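PDB 4Y9V: particle-associated lyase from Acinetobacter bacteriophage AP22, which probably degrades the capsular polysaccharide of Acinetobacter baumannii as a phage tailspike lyase, and binds a capsular saccharide. Local coordinates for residues A[534-537]-A[538-541]. Numbering follows the deposited sequence.
With SO4 (sulfate ion), chain L.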
ATOM      1  N   VAL A 534     -14.668 -28.534  52.795  1.00 11.00           N
ATOM      2  CA  VAL A 534     -15.706 -28.641  53.830  1.00 10.59           C
ATOM      3  C   VAL A 534     -15.674 -27.384  54.688  1.00 10.65           C
ATOM      4  O   VAL A 534     -14.597 -26.904  55.114  1.00 11.71           O
ATOM      5  CB  VAL A 534     -15.500 -29.919  54.676  1.00 13.38           C
ATOM      6  CG1 VAL A 534     -16.510 -29.971  55.814  1.00 15.28           C
ATOM      7  CG2 VAL A 534     -15.654 -31.153  53.812  1.00 16.30           C
ATOM      8  N   ASN A 535     -16.850 -26.847  54.920  1.00 10.03           N
ATOM      9  CA  ASN A 535     -17.095 -25.656  55.732  1.00 10.80           C
ATOM     10  C   ASN A 535     -16.816 -24.356  54.999  1.00 10.00           C
ATOM     11  O   ASN A 535     -17.026 -23.270  55.577  1.00 10.77           O
ATOM     12  CB  ASN A 535     -16.429 -25.669  57.119  1.00 12.03           C
ATOM     13  CG  ASN A 535     -16.913 -26.814  57.954  1.00 14.50           C
ATOM     14  OD1 ASN A 535     -18.122 -27.136  57.932  1.00 16.27           O
ATOM     15  ND2 ASN A 535     -16.000 -27.444  58.674  1.00 18.93           N
ATOM     16  N   ASN A 536     -16.419 -24.392  53.707  1.00  9.24           N
ATOM     17  CA  ASN A 536     -16.254 -23.115  53.020  1.00  8.54           C
ATOM     18  C   ASN A 536     -17.596 -22.351  52.980  1.00  8.15           C
ATOM     19  O   ASN A 536     -18.637 -22.884  52.625  1.00  8.88           O
ATOM     20  CB  ASN A 536     -15.857 -23.327  51.563  1.00  8.33           C
ATOM     21  CG  ASN A 536     -14.378 -23.537  51.231  1.00  8.42           C
ATOM     22  OD1 ASN A 536     -14.089 -23.825  50.054  1.00  8.76           O
ATOM     23  ND2 ASN A 536     -13.478 -23.389  52.141  1.00 10.93           N
ATOM     24  N   THR A 537     -17.475 -21.043  53.220  1.00  8.22           N
ATOM     25  CA  THR A 537     -18.535 -20.082  52.969  1.00  8.29           C
ATOM     26  C   THR A 537     -18.225 -19.250  51.729  1.00  7.26           C
ATOM     27  O   THR A 537     -19.112 -18.590  51.176  1.00  7.92           O
ATOM     28  CB  THR A 537     -18.778 -19.213  54.199  1.00  8.98           C
ATOM     29  OG1 THR A 537     -17.512 -18.614  54.550  1.00  9.33           O
ATOM     30  CG2 THR A 537     -19.333 -20.040  55.368  1.00 10.63           C
ATOM     31  N   ALA A 538     -16.975 -19.265  51.287  1.00  7.71           N
ATOM     32  CA  ALA A 538     -16.525 -18.791  49.974  1.00  7.56           C
ATOM     33  C   ALA A 538     -15.525 -19.812  49.469  1.00  7.41           C
ATOM     34  O   ALA A 538     -14.822 -20.447  50.278  1.00  8.46           O
ATOM     35  CB  ALA A 538     -15.918 -17.416  50.079  1.00  8.63           C
ATOM     36  N   THR A 539     -15.394 -19.930  48.151  1.00  7.20           N
ATOM     37  CA  THR A 539     -14.320 -20.693  47.539  1.00  7.55           C
ATOM     38  C   THR A 539     -13.629 -19.747  46.547  1.00  7.09           C
ATOM     39  O   THR A 539     -14.248 -19.350  45.563  1.00  7.47           O
ATOM     40  CB  THR A 539     -14.792 -21.956  46.871  1.00  7.53           C
ATOM     41  OG1 THR A 539     -15.464 -22.822  47.845  1.00  7.65           O
ATOM     42  CG2 THR A 539     -13.685 -22.698  46.185  1.00  8.93           C
ATOM     43  N   ARG A 540     -12.382 -19.383  46.838  1.00  7.91           N
ATOM     44  CA  ARG A 540     -11.699 -18.321  46.131  1.00  7.54           C
ATOM     45  C   ARG A 540     -10.570 -18.883  45.308  1.00  7.18           C
ATOM     46  O   ARG A 540      -9.753 -19.653  45.837  1.00  8.46           O
ATOM     47  CB  ARG A 540     -11.150 -17.289  47.114  1.00  8.24           C
ATOM     48  CG  ARG A 540     -12.220 -16.886  48.155  1.00  9.56           C
ATOM     49  CD  ARG A 540     -11.836 -15.619  48.970  1.00  9.97           C
ATOM     50  NE  ARG A 540     -10.647 -15.854  49.793  1.00  9.29           N
ATOM     51  CZ  ARG A 540     -10.218 -14.941  50.658  1.00  9.32           C
ATOM     52  NH1 ARG A 540     -10.875 -13.799  50.801  1.00  9.40           N
ATOM     53  NH2 ARG A 540      -9.129 -15.185  51.371  1.00 10.25           N
ATOM     54  N   ALA A 541     -10.466 -18.505  44.027  1.00  6.81           N
ATOM     55  CA  ALA A 541      -9.247 -18.772  43.308  1.00  7.23           C
ATOM     56  C   ALA A 541      -8.101 -17.987  43.957  1.00  6.86           C
ATOM     57  O   ALA A 541      -8.316 -16.939  44.569  1.00  7.65           O
ATOM     58  CB  ALA A 541      -9.398 -18.323  41.865  1.00  7.97           C
TER
HETATM   59  S   SO4 L 810      -8.044 -18.644  50.599  0.75 10.27           S
HETATM   60  O1  SO4 L 810      -8.131 -19.348  51.912  0.67 11.12           O
HETATM   61  O2  SO4 L 810      -9.412 -18.468  50.034  0.90 11.10           O
HETATM   62  O3  SO4 L 810      -7.237 -19.491  49.657  0.81 12.18           O
HETATM   63  O4  SO4 L 810      -7.354 -17.312  50.795  0.81 11.44           O
HETATM   64  O   HOH W   1     -14.766 -20.149  53.456  1.00 11.08           O
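Asn536 and Thr539 illustrate how a loop can be tied to the start of the strand it leads into: the hydroxyl of Thr539 donates a hydrogen bond to the amide oxygen of Asn536, with OG1 and OD1 2.8 Å apart. The two side chains cross at about a right angle, and the hydroxyl approaches the amide oxygen from a position tilted 28° out of the carbonyl plane. On both residues the reaching group lies opposite the backbone carbonyl carbon (chi1 -84° for Asn536, -59° for Thr539), which brings amide and hydroxyl together past the carbonyl of Ala538. The carbonyl oxygen of Ala538 packs against the asparagine, 3.3 Å from Asn536 CG. A water bridges the backbone, accepting from Thr537 N at 2.9 Å and donating to Ala538 O.

Each end of the side-chain bond has a further partner: Asn536 OD1 also accepts from Ala533 N, and Thr539 OG1 also accepts from Trp604 NE1, so the link ties the loop after strand 518-531 to Trp604, at the end of strand 597-604, which pairs with strand 538-545. Further along, Arg540 meets a sulfate with the edge of its guanidinium, NE giving to O2 at 2.9 Å and NH2 to O4 at 2.8 Å, while its NH1 donates to Trp569 O of the second subunit.

In this Ig-like region, two acceptor duties on OD1 and a donor-acceptor role for OG1 should fix the rotation of both groups, while Arg540 and Arg599 together hold a sulfate that probably came from the crystallisation liquor, consistent with a local preference for an anion beside the subunit interface.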